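Local coordinates for protein N2152 (Neocallimastix frontalis, PDB 5U22) that probably hydrolyses glycosidic bonds in rare arabinose-containing substrates, as a family 39 glycoside hydrolase of an anaerobic rumen fungus, at residues A[106-110]-A[111-115]; A[150-153]-A[154-158]; A[158-161]-A[162-165]; A[191-194]-A[195-199]. All blocks are in the same frame, centred on the assembly; numbering follows the deposited sequence.

Contact 1. Residues A[106-110]-A[111-115]; sequences ILPGW and PYRWP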
loop_
_atom_site.group_PDB
_atom_site.type_symbol
_atom_site.label_atom_id
_atom_site.label_comp_id
_atom_site.label_asym_id
_atom_site.label_seq_id
_atom_site.Cartn_x
_atom_site.Cartn_y
_atom_site.Cartn_z
ATOM N N ILE A 106 4.032 11.372 -17.904
ATOM C CA ILE A 106 4.702 12.048 -19.014
ATOM C C ILE A 106 3.870 13.229 -19.491
ATOM O O ILE A 106 4.415 14.255 -19.928
ATOM C CB ILE A 106 4.961 11.053 -20.167
ATOM C CG1 ILE A 106 6.091 10.086 -19.813
ATOM C CG2 ILE A 106 5.262 11.796 -21.490
ATOM C CD1 ILE A 106 6.298 9.022 -20.855
ATOM N N LEU A 107 2.564 13.116 -19.411
ATOM C CA LEU A 107 1.607 14.047 -20.007
ATOM C C LEU A 107 1.090 15.056 -18.991
ATOM O O LEU A 107 0.857 14.705 -17.829
ATOM C CB LEU A 107 0.415 13.288 -20.591
ATOM C CG LEU A 107 0.779 12.248 -21.648
ATOM C CD1 LEU A 107 -0.494 11.537 -22.106
ATOM C CD2 LEU A 107 1.516 12.898 -22.823
ATOM N N PRO A 108 0.868 16.293 -19.435
ATOM C CA PRO A 108 0.322 17.326 -18.554
ATOM C C PRO A 108 -1.201 17.326 -18.561
ATOM O O PRO A 108 -1.847 16.795 -19.463
ATOM C CB PRO A 108 0.854 18.613 -19.197
ATOM C CG PRO A 108 0.722 18.297 -20.680
ATOM C CD PRO A 108 1.072 16.807 -20.805
ATOM N N GLY A 109 -1.766 17.951 -17.531
ATOM C CA GLY A 109 -3.203 18.169 -17.452
ATOM C C GLY A 109 -3.932 17.036 -16.755
ATOM O O GLY A 109 -3.485 15.892 -16.721
ATOM N N TRP A 110 -5.076 17.374 -16.163
ATOM C CA TRP A 110 -5.988 16.368 -15.622
ATOM C C TRP A 110 -7.421 16.704 -16.034
ATOM O O TRP A 110 -7.967 17.726 -15.606
ATOM C CB TRP A 110 -5.889 16.269 -14.097
ATOM C CG TRP A 110 -6.710 15.131 -13.540
ATOM C CD1 TRP A 110 -8.010 15.185 -13.131
ATOM C CD2 TRP A 110 -6.285 13.773 -13.346
ATOM N NE1 TRP A 110 -8.422 13.948 -12.689
ATOM C CE2 TRP A 110 -7.384 13.062 -12.812
ATOM C CE3 TRP A 110 -5.083 13.092 -13.565
ATOM C CZ2 TRP A 110 -7.319 11.697 -12.491
ATOM C CZ3 TRP A 110 -5.021 11.728 -13.257
ATOM C CH2 TRP A 110 -6.135 11.049 -12.722
ATOM N N PRO A 111 -8.034 15.856 -16.882
ATOM C CA PRO A 111 -7.470 14.627 -17.463
ATOM C C PRO A 111 -6.267 14.867 -18.364
ATOM O O PRO A 111 -6.169 15.948 -18.947
ATOM C CB PRO A 111 -8.635 14.060 -18.267
ATOM C CG PRO A 111 -9.860 14.611 -17.574
ATOM C CD PRO A 111 -9.458 16.005 -17.222
ATOM N N TYR A 112 -5.376 13.874 -18.439
ATOM C CA TYR A 112 -4.164 13.972 -19.249
ATOM C C TYR A 112 -4.467 14.494 -20.644
ATOM O O TYR A 112 -5.413 14.055 -21.302
ATOM C CB TYR A 112 -3.482 12.609 -19.369
ATOM C CG TYR A 112 -3.060 12.021 -18.047
ATOM C CD1 TYR A 112 -1.946 12.508 -17.378
ATOM C CD2 TYR A 112 -3.787 10.988 -17.454
ATOM C CE1 TYR A 112 -1.558 11.977 -16.156
ATOM C CE2 TYR A 112 -3.405 10.452 -16.236
ATOM C CZ TYR A 112 -2.293 10.958 -15.592
ATOM O OH TYR A 112 -1.903 10.445 -14.375
ATOM N N ARG A 113 -3.634 15.414 -21.108
ATOM C CA ARG A 113 -3.818 15.973 -22.441
ATOM C C ARG A 113 -3.128 15.050 -23.433
ATOM O O ARG A 113 -1.905 15.088 -23.589
ATOM C CB ARG A 113 -3.284 17.399 -22.498
ATOM C CG ARG A 113 -4.191 18.372 -21.771
ATOM C CD ARG A 113 -3.997 19.775 -22.294
ATOM N NE ARG A 113 -2.761 20.342 -21.782
ATOM C CZ ARG A 113 -2.652 20.881 -20.577
ATOM N NH1 ARG A 113 -3.705 20.912 -19.771
ATOM N NH2 ARG A 113 -1.492 21.380 -20.173
ATOM N N TRP A 114 -3.919 14.203 -24.088
ATOM C CA TRP A 114 -3.382 13.224 -25.022
ATOM C C TRP A 114 -2.780 13.933 -26.230
ATOM O O TRP A 114 -3.459 14.759 -26.856
ATOM C CB TRP A 114 -4.494 12.282 -25.461
ATOM C CG TRP A 114 -4.121 11.255 -26.480
ATOM C CD1 TRP A 114 -4.489 11.233 -27.797
ATOM C CD2 TRP A 114 -3.323 10.085 -26.266
ATOM N NE1 TRP A 114 -3.975 10.110 -28.413
ATOM C CE2 TRP A 114 -3.249 9.394 -27.496
ATOM C CE3 TRP A 114 -2.662 9.552 -25.156
ATOM C CZ2 TRP A 114 -2.547 8.202 -27.642
ATOM C CZ3 TRP A 114 -1.966 8.365 -25.305
ATOM C CH2 TRP A 114 -1.910 7.705 -26.538
ATOM N N PRO A 115 -1.526 13.652 -26.582
ATOM C CA PRO A 115 -0.879 14.339 -27.712
ATOM C C PRO A 115 -0.894 13.552 -29.015
ATOM O O PRO A 115 -0.216 13.971 -29.963
ATOM C CB PRO A 115 0.558 14.487 -27.201
ATOM C CG PRO A 115 0.788 13.181 -26.471
ATOM C CD PRO A 115 -0.565 12.800 -25.852
#
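Trp-110 and Tyr-112 meet as an offset edge-to-face pair, the edge of Trp-110 toward the face of Tyr-112, in the loop that joins strand 98-102 to helix 117-134 of the TIM barrel. The Tyr-112 and six-membered Trp-110 ring centroids are 5.2 Å apart, the planes at 65°. Trp-110 CZ3 comes within 3.6 Å of Tyr-112 CE2. A chi1 of -174° turns CG of Trp-110 away from the backbone N and sets the indole over Pro-111, which follows a cis peptide bond and whose CA lies over one ring face. The Trp-110 side chain and a bound BTB molecule are about 3 Å apart at their nearest atoms. Tyr-112 OH is hydrogen-bonded to Asp-105 and Asn-146, fixing the far end of the ring. Arg-113 N closes the turn, donating to Pro-108 O at 2.8 Å with an N-H...O angle of 161°. A CB on Gly-109 would clash with Arg-113 NH1 and, given the positive phi, press on the preceding carbonyl O, which alone calls for glycine. The Arg-113 chain bends at chi3, and its guanidinium turns one face to Pro-108 O and Gly-109 N. Beyond, Leu-107 and Pro-115 reach toward each other, Leu-107 CD2 lying 3.7 Å from Pro-115 CD.

Contact 2. Residues A[150-153]-A[154-158]; sequences VTWK and DSNGL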
loop_
_atom_site.group_PDB
_atom_site.type_symbol
_atom_site.label_atom_id
_atom_site.label_comp_id
_atom_site.label_asym_id
_atom_site.label_seq_id
_atom_site.Cartn_x
_atom_site.Cartn_y
_atom_site.Cartn_z
ATOM N N VAL A 150 -11.402 7.761 -15.384
ATOM C CA VAL A 150 -11.531 9.185 -15.134
ATOM C C VAL A 150 -10.939 10.007 -16.274
ATOM O O VAL A 150 -11.491 11.048 -16.640
ATOM C CB VAL A 150 -10.871 9.560 -13.788
ATOM C CG1 VAL A 150 -10.865 11.074 -13.577
ATOM C CG2 VAL A 150 -11.583 8.885 -12.646
ATOM N N THR A 151 -9.838 9.540 -16.877
ATOM C CA THR A 151 -9.023 10.401 -17.728
ATOM C C THR A 151 -8.989 10.030 -19.201
ATOM O O THR A 151 -8.560 10.861 -20.003
ATOM C CB THR A 151 -7.572 10.441 -17.229
ATOM O OG1 THR A 151 -7.010 9.115 -17.249
ATOM C CG2 THR A 151 -7.525 11.009 -15.839
ATOM N N TRP A 152 -9.406 8.827 -19.594
ATOM C CA TRP A 152 -9.390 8.508 -21.014
ATOM C C TRP A 152 -10.640 9.055 -21.697
ATOM O O TRP A 152 -11.750 8.934 -21.176
ATOM C CB TRP A 152 -9.274 7.001 -21.259
ATOM C CG TRP A 152 -8.954 6.801 -22.711
ATOM C CD1 TRP A 152 -9.836 6.529 -23.718
ATOM C CD2 TRP A 152 -7.682 7.002 -23.332
ATOM N NE1 TRP A 152 -9.176 6.497 -24.926
ATOM C CE2 TRP A 152 -7.852 6.784 -24.717
ATOM C CE3 TRP A 152 -6.405 7.324 -22.849
ATOM C CZ2 TRP A 152 -6.797 6.864 -25.619
ATOM C CZ3 TRP A 152 -5.356 7.410 -23.749
ATOM C CH2 TRP A 152 -5.559 7.189 -25.119
ATOM N N LYS A 153 -10.454 9.658 -22.874
ATOM C CA LYS A 153 -11.540 10.275 -23.632
ATOM C C LYS A 153 -11.567 9.689 -25.035
ATOM O O LYS A 153 -10.524 9.617 -25.694
ATOM C CB LYS A 153 -11.368 11.797 -23.713
ATOM C CG LYS A 153 -11.279 12.511 -22.369
ATOM C CD LYS A 153 -12.493 12.223 -21.478
ATOM C CE LYS A 153 -12.332 12.885 -20.104
ATOM N NZ LYS A 153 -13.428 12.513 -19.165
ATOM N N ASP A 154 -12.759 9.282 -25.492
ATOM C CA ASP A 154 -12.897 8.732 -26.842
ATOM C C ASP A 154 -12.362 9.689 -27.895
ATOM O O ASP A 154 -11.890 9.255 -28.956
ATOM C CB ASP A 154 -14.365 8.419 -27.155
ATOM C CG ASP A 154 -14.870 7.157 -26.471
ATOM O OD1 ASP A 154 -14.049 6.296 -26.088
ATOM O OD2 ASP A 154 -16.110 7.032 -26.336
ATOM N N SER A 155 -12.439 10.992 -27.629
ATOM C CA SER A 155 -11.958 12.004 -28.558
ATOM C C SER A 155 -10.445 11.975 -28.744
ATOM O O SER A 155 -9.935 12.692 -29.612
ATOM C CB SER A 155 -12.385 13.387 -28.070
ATOM O OG SER A 155 -11.794 13.661 -26.818
ATOM N N ASN A 156 -9.715 11.185 -27.952
ATOM C CA ASN A 156 -8.285 10.993 -28.188
ATOM C C ASN A 156 -7.999 10.322 -29.529
ATOM O O ASN A 156 -6.848 10.348 -29.981
ATOM C CB ASN A 156 -7.657 10.157 -27.063
ATOM C CG ASN A 156 -7.613 10.891 -25.736
ATOM O OD1 ASN A 156 -7.893 12.088 -25.671
ATOM N ND2 ASN A 156 -7.229 10.182 -24.673
ATOM N N GLY A 157 -9.001 9.727 -30.172
ATOM C CA GLY A 157 -8.826 9.072 -31.454
ATOM C C GLY A 157 -8.786 7.562 -31.388
ATOM O O GLY A 157 -8.746 6.905 -32.441
ATOM N N LEU A 158 -8.785 7.002 -30.180
ATOM C CA LEU A 158 -8.760 5.567 -29.947
ATOM C C LEU A 158 -9.300 5.322 -28.548
ATOM O O LEU A 158 -9.343 6.230 -27.715
ATOM C CB LEU A 158 -7.351 4.979 -30.103
ATOM C CG LEU A 158 -6.250 5.346 -29.108
ATOM C CD1 LEU A 158 -5.024 4.489 -29.381
ATOM C CD2 LEU A 158 -5.869 6.816 -29.170
HETATM O O HOH W 1 -6.745 11.564 -21.901
#
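Trp-152 NE1 donates to Leu-158 O at 2.8 Å, with the acceptor in the indole plane and an N-H...O angle of 146°. Asn-156 N donates to Lys-153 O at 2.9 Å; this bond is straighter, at 164°, although the donor stands above the carbonyl plane. The Asn-156 amide lies nearly perpendicular to the indole, the planes 86° apart, and places ND2 3.2 Å above one ring face, offset toward the rim. The same ND2 donates to a water, 3.1 Å from ND2, which probably donates to Thr-151 O. Apolar packing comes next: Leu-158 CD2 touches Trp-152 CZ2 at 3.7 Å, the two side chains crossing at about a right angle. The indole reaches Leu-158 because its chi1 swings CG away from the backbone N. Edge-to-face pairs with Trp-114 and Trp-145 embed the ring further. A leucine in place of Trp-152 would probably leave Leu-158 O without its indole donor and the Asn-156 amide without the flat face beneath it. The whole is a tight turn with a short 3-10 segment, 154-156, linking helix 148-151 to helix 160-174 of the barrel.

Contact 3. Residues A[158-161]-A[162-165]; sequences LSFN and QMWK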
loop_
_atom_site.group_PDB
_atom_site.type_symbol
_atom_site.label_atom_id
_atom_site.label_comp_id
_atom_site.label_asym_id
_atom_site.label_seq_id
_atom_site.Cartn_x
_atom_site.Cartn_y
_atom_site.Cartn_z
ATOM N N LEU A 158 -8.785 7.002 -30.180
ATOM C CA LEU A 158 -8.760 5.567 -29.947
ATOM C C LEU A 158 -9.300 5.322 -28.548
ATOM O O LEU A 158 -9.343 6.230 -27.715
ATOM C CB LEU A 158 -7.351 4.979 -30.103
ATOM C CG LEU A 158 -6.250 5.346 -29.108
ATOM C CD1 LEU A 158 -5.024 4.489 -29.381
ATOM C CD2 LEU A 158 -5.869 6.816 -29.170
ATOM N N SER A 159 -9.751 4.094 -28.317
ATOM C CA SER A 159 -10.286 3.725 -27.018
ATOM C C SER A 159 -9.148 3.452 -26.036
ATOM O O SER A 159 -7.980 3.313 -26.416
ATOM C CB SER A 159 -11.165 2.488 -27.139
ATOM O OG SER A 159 -10.349 1.350 -27.377
ATOM N N PHE A 160 -9.499 3.357 -24.748
ATOM C CA PHE A 160 -8.501 2.953 -23.760
ATOM C C PHE A 160 -7.955 1.569 -24.072
ATOM O O PHE A 160 -6.735 1.346 -24.030
ATOM C CB PHE A 160 -9.066 2.963 -22.341
ATOM C CG PHE A 160 -8.125 2.321 -21.342
ATOM C CD1 PHE A 160 -6.958 2.964 -20.983
ATOM C CD2 PHE A 160 -8.376 1.060 -20.820
ATOM C CE1 PHE A 160 -6.056 2.377 -20.102
ATOM C CE2 PHE A 160 -7.488 0.462 -19.933
ATOM C CZ PHE A 160 -6.323 1.127 -19.574
ATOM N N ASN A 161 -8.842 0.619 -24.393
ATOM C CA ASN A 161 -8.368 -0.724 -24.722
ATOM C C ASN A 161 -7.388 -0.687 -25.889
ATOM O O ASN A 161 -6.412 -1.447 -25.906
ATOM C CB ASN A 161 -9.539 -1.662 -25.046
ATOM C CG ASN A 161 -10.374 -2.032 -23.816
ATOM O OD1 ASN A 161 -9.983 -1.785 -22.673
ATOM N ND2 ASN A 161 -11.532 -2.639 -24.055
ATOM N N GLN A 162 -7.637 0.177 -26.882
ATOM C CA GLN A 162 -6.729 0.280 -28.029
ATOM C C GLN A 162 -5.379 0.844 -27.597
ATOM O O GLN A 162 -4.324 0.300 -27.940
ATOM C CB GLN A 162 -7.346 1.151 -29.144
ATOM C CG GLN A 162 -8.569 0.565 -29.919
ATOM C CD GLN A 162 -9.028 1.399 -31.165
ATOM O OE1 GLN A 162 -9.791 2.372 -31.072
ATOM N NE2 GLN A 162 -8.591 0.969 -32.337
ATOM N N MET A 163 -5.390 1.936 -26.832
ATOM C CA MET A 163 -4.132 2.497 -26.348
ATOM C C MET A 163 -3.392 1.493 -25.468
ATOM O O MET A 163 -2.160 1.372 -25.548
ATOM C CB MET A 163 -4.398 3.801 -25.594
ATOM C CG MET A 163 -3.135 4.482 -25.059
ATOM S SD MET A 163 -2.568 3.808 -23.458
ATOM C CE MET A 163 -4.012 3.977 -22.453
ATOM N N TRP A 164 -4.130 0.760 -24.628
ATOM C CA TRP A 164 -3.515 -0.261 -23.786
ATOM C C TRP A 164 -2.816 -1.311 -24.629
ATOM O O TRP A 164 -1.632 -1.607 -24.428
ATOM C CB TRP A 164 -4.562 -0.935 -22.890
ATOM C CG TRP A 164 -3.972 -2.117 -22.135
ATOM C CD1 TRP A 164 -3.938 -3.421 -22.534
ATOM C CD2 TRP A 164 -3.307 -2.071 -20.859
ATOM N NE1 TRP A 164 -3.294 -4.193 -21.586
ATOM C CE2 TRP A 164 -2.904 -3.387 -20.549
ATOM C CE3 TRP A 164 -3.032 -1.042 -19.945
ATOM C CZ2 TRP A 164 -2.225 -3.706 -19.359
ATOM C CZ3 TRP A 164 -2.353 -1.362 -18.765
ATOM C CH2 TRP A 164 -1.964 -2.678 -18.486
ATOM N N LYS A 165 -3.559 -1.921 -25.554
ATOM C CA LYS A 165 -2.992 -2.954 -26.414
ATOM C C LYS A 165 -1.762 -2.446 -27.156
ATOM O O LYS A 165 -0.725 -3.117 -27.202
ATOM C CB LYS A 165 -4.058 -3.424 -27.402
ATOM C CG LYS A 165 -3.537 -4.304 -28.532
ATOM C CD LYS A 165 -2.924 -5.596 -28.020
ATOM C CE LYS A 165 -2.613 -6.553 -29.176
ATOM N NZ LYS A 165 -1.813 -7.712 -28.714
#
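Ser-159 and Gln-162 form a capping box at the start of helix 160-174, each side chain bonded to the other's backbone. Ser-159, the N-cap residue, accepts from Gln-162 N through OG at 3.0 Å, with an N-H...O angle of 155°. Its chi1 of 72° sets OG between the backbone N and the carbonyl carbon, turned toward the first turn of the helix. In return Ser-159 N donates to Gln-162 OE1 at 3.2 Å; the donor is tilted 25° from the carbonyl plane of the amide. The extended Gln-162 chain runs back past OG, so its CG also packs against the serine oxygen.

The backbone bonds are regular i to i+4 pairs. Met-163 N donates to Ser-159 O, Trp-164 N to Phe-160 O at 2.7 Å, and Lys-165 N to Asn-161 O.

Apolar contacts make up the rest. Met-163 bends at chi2 and chi3, and this curl brings CE to 3.4 Å from Phe-160 CD1, approaching the ring obliquely. The Phe-160 and Trp-164 side chains lie side by side and point the same way, with Phe-160 CZ 4.0 Å from Trp-164 CE3 and Trp-164 CB over one face of the phenyl ring. Just before the helix, Leu-158 CD1 packs on Met-163 CB at 3.9 Å.

Phe-160 rests on Pro-183 of strand 180-185, and Trp-164 on Ile-180 of the same strand. Trp-164 NE1 is hydrogen-bonded to Cys-205 O and its ring meets Phe-196 edge-to-face, while Asn-161 and Lys-165 touch Phe-199, so this first turn packs on strand 180-185 and lies alongside helix 190-202.

Contact 4. Residues A[191-194]-A[195-199]; sequences NKMK and NFLQF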
loop_
_atom_site.group_PDB
_atom_site.type_symbol
_atom_site.label_atom_id
_atom_site.label_comp_id
_atom_site.label_asym_id
_atom_site.label_seq_id
_atom_site.Cartn_x
_atom_site.Cartn_y
_atom_site.Cartn_z
ATOM N N ASN A 191 -17.989 -5.303 -13.572
ATOM C CA ASN A 191 -18.196 -5.313 -15.021
ATOM C C ASN A 191 -17.024 -4.666 -15.746
ATOM O O ASN A 191 -16.571 -5.163 -16.786
ATOM C CB ASN A 191 -19.489 -4.584 -15.376
ATOM C CG ASN A 191 -20.725 -5.465 -15.254
ATOM O OD1 ASN A 191 -20.647 -6.614 -14.840
ATOM N ND2 ASN A 191 -21.877 -4.912 -15.605
ATOM N N LYS A 192 -16.530 -3.547 -15.209
ATOM C CA LYS A 192 -15.410 -2.832 -15.805
ATOM C C LYS A 192 -14.159 -3.702 -15.828
ATOM O O LYS A 192 -13.460 -3.789 -16.848
ATOM C CB LYS A 192 -15.176 -1.545 -15.008
ATOM C CG LYS A 192 -14.016 -0.692 -15.471
ATOM C CD LYS A 192 -14.073 0.691 -14.826
ATOM C CE LYS A 192 -14.082 0.611 -13.302
ATOM N NZ LYS A 192 -14.211 1.944 -12.646
ATOM N N MET A 193 -13.872 -4.373 -14.711
ATOM C CA MET A 193 -12.698 -5.241 -14.648
ATOM C C MET A 193 -12.858 -6.452 -15.559
ATOM O O MET A 193 -11.930 -6.822 -16.284
ATOM C CB MET A 193 -12.450 -5.696 -13.210
ATOM C CG MET A 193 -11.272 -6.663 -13.073
ATOM S SD MET A 193 -9.687 -5.941 -13.576
ATOM C CE MET A 193 -9.292 -4.965 -12.125
ATOM N N LYS A 194 -14.026 -7.089 -15.525
ATOM C CA LYS A 194 -14.252 -8.253 -16.374
ATOM C C LYS A 194 -14.070 -7.903 -17.848
ATOM O O LYS A 194 -13.397 -8.629 -18.589
ATOM C CB LYS A 194 -15.653 -8.810 -16.114
ATOM C CG LYS A 194 -15.992 -10.075 -16.925
ATOM C CD LYS A 194 -17.393 -10.593 -16.559
ATOM C CE LYS A 194 -17.791 -11.823 -17.367
ATOM N NZ LYS A 194 -18.953 -12.499 -16.713
ATOM N N ASN A 195 -14.676 -6.793 -18.287
ATOM C CA ASN A 195 -14.510 -6.349 -19.674
ATOM C C ASN A 195 -13.032 -6.188 -20.014
ATOM O O ASN A 195 -12.572 -6.613 -21.077
ATOM C CB ASN A 195 -15.267 -5.043 -19.903
ATOM C CG ASN A 195 -16.722 -5.265 -20.345
ATOM O OD1 ASN A 195 -17.008 -6.146 -21.165
ATOM N ND2 ASN A 195 -17.637 -4.452 -19.824
ATOM N N PHE A 196 -12.257 -5.606 -19.102
ATOM C CA PHE A 196 -10.833 -5.432 -19.354
ATOM C C PHE A 196 -10.099 -6.768 -19.388
ATOM O O PHE A 196 -9.216 -6.975 -20.230
ATOM C CB PHE A 196 -10.204 -4.528 -18.297
ATOM C CG PHE A 196 -8.712 -4.481 -18.393
ATOM C CD1 PHE A 196 -8.107 -3.758 -19.405
ATOM C CD2 PHE A 196 -7.913 -5.175 -17.497
ATOM C CE1 PHE A 196 -6.733 -3.708 -19.520
ATOM C CE2 PHE A 196 -6.534 -5.134 -17.609
ATOM C CZ PHE A 196 -5.946 -4.398 -18.622
ATOM N N LEU A 197 -10.407 -7.665 -18.450
ATOM C CA LEU A 197 -9.747 -8.966 -18.446
ATOM C C LEU A 197 -10.108 -9.774 -19.686
ATOM O O LEU A 197 -9.247 -10.444 -20.272
ATOM C CB LEU A 197 -10.123 -9.743 -17.185
ATOM C CG LEU A 197 -9.550 -9.133 -15.910
ATOM C CD1 LEU A 197 -10.064 -9.899 -14.694
ATOM C CD2 LEU A 197 -8.035 -9.147 -15.969
ATOM N N GLN A 198 -11.384 -9.757 -20.076
ATOM C CA GLN A 198 -11.789 -10.484 -21.275
ATOM C C GLN A 198 -11.073 -9.941 -22.508
ATOM O O GLN A 198 -10.550 -10.707 -23.328
ATOM C CB GLN A 198 -13.303 -10.415 -21.442
ATOM C CG GLN A 198 -14.060 -11.360 -20.513
ATOM C CD GLN A 198 -15.568 -11.270 -20.685
ATOM O OE1 GLN A 198 -16.108 -10.204 -20.963
ATOM N NE2 GLN A 198 -16.255 -12.389 -20.494
ATOM N N PHE A 199 -11.030 -8.617 -22.648
ATOM C CA PHE A 199 -10.301 -7.999 -23.751
ATOM C C PHE A 199 -8.831 -8.395 -23.735
ATOM O O PHE A 199 -8.254 -8.732 -24.777
ATOM C CB PHE A 199 -10.438 -6.475 -23.681
ATOM C CG PHE A 199 -9.550 -5.750 -24.652
ATOM C CD1 PHE A 199 -9.978 -5.503 -25.948
ATOM C CD2 PHE A 199 -8.276 -5.342 -24.284
ATOM C CE1 PHE A 199 -9.159 -4.842 -26.856
ATOM C CE2 PHE A 199 -7.445 -4.689 -25.185
ATOM C CZ PHE A 199 -7.883 -4.439 -26.475
#
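Residues 191-194 and 195-199 are successive turns of helix 190-202, joined by four i to i+4 bonds: Asn-195 N to Asn-191 O, Phe-196 N to Lys-192 O, Leu-197 N to Met-193 O at 2.8 Å and Gln-198 N to Lys-194 O at 2.7 Å. The last is nearly linear, its N-H...O angle 170°. On the inner side, Met-193 CG meets Leu-197 CD1 at 3.8 Å, and the sulfur, SD, lies 4.0 Å from Leu-197 CG. Bends at chi2 (62°) and chi3 (79°) fold the Met-193 chain, with SD approaching the Phe-196 ring obliquely, 4.4 Å from CD2. On the outer side the extended chains of Lys-194 and Gln-198 pass at a slant, Lys-194 CE standing 3.5 Å from Gln-198 NE2. Gln-198 also touches Leu-235 of helix 221-235, so an alanine at this position would probably uncover the Lys-194 methylenes and open a gap beside Leu-235. NZ of Lys-192 makes a salt bridge with Asp-149. The helix is therefore amphipathic: Met-193, Phe-196 and Leu-197 give a buried apolar side against strand 180-185 and helix 221-235, whereas Lys-194 and Gln-198 meet on the outer side by carbon-to-amide packing.

In the fold
The four contacts follow one another along the chain on the alpha/beta-barrel part. Contact 1 lies in the loop after strand 98-102; contact 2 links helix 148-151 to helix 160-174, where contact 3 begins, the two sharing Leu-158 with centres about 9 Å apart. Contacts 1 and 2, about 11 Å between centres, touch through Trp-114 and Trp-152. Contact 4, on helix 190-202 between strands 180-185 and 209-212, meets contact 3 through Phe-196 and Phe-199, its centre about 13 Å from that of contact 3 and about 24 Å from that of contact 1. Largely aromatic packing thus runs from the loop whose Trp-110 lies beside the bound BTB to the outer helices.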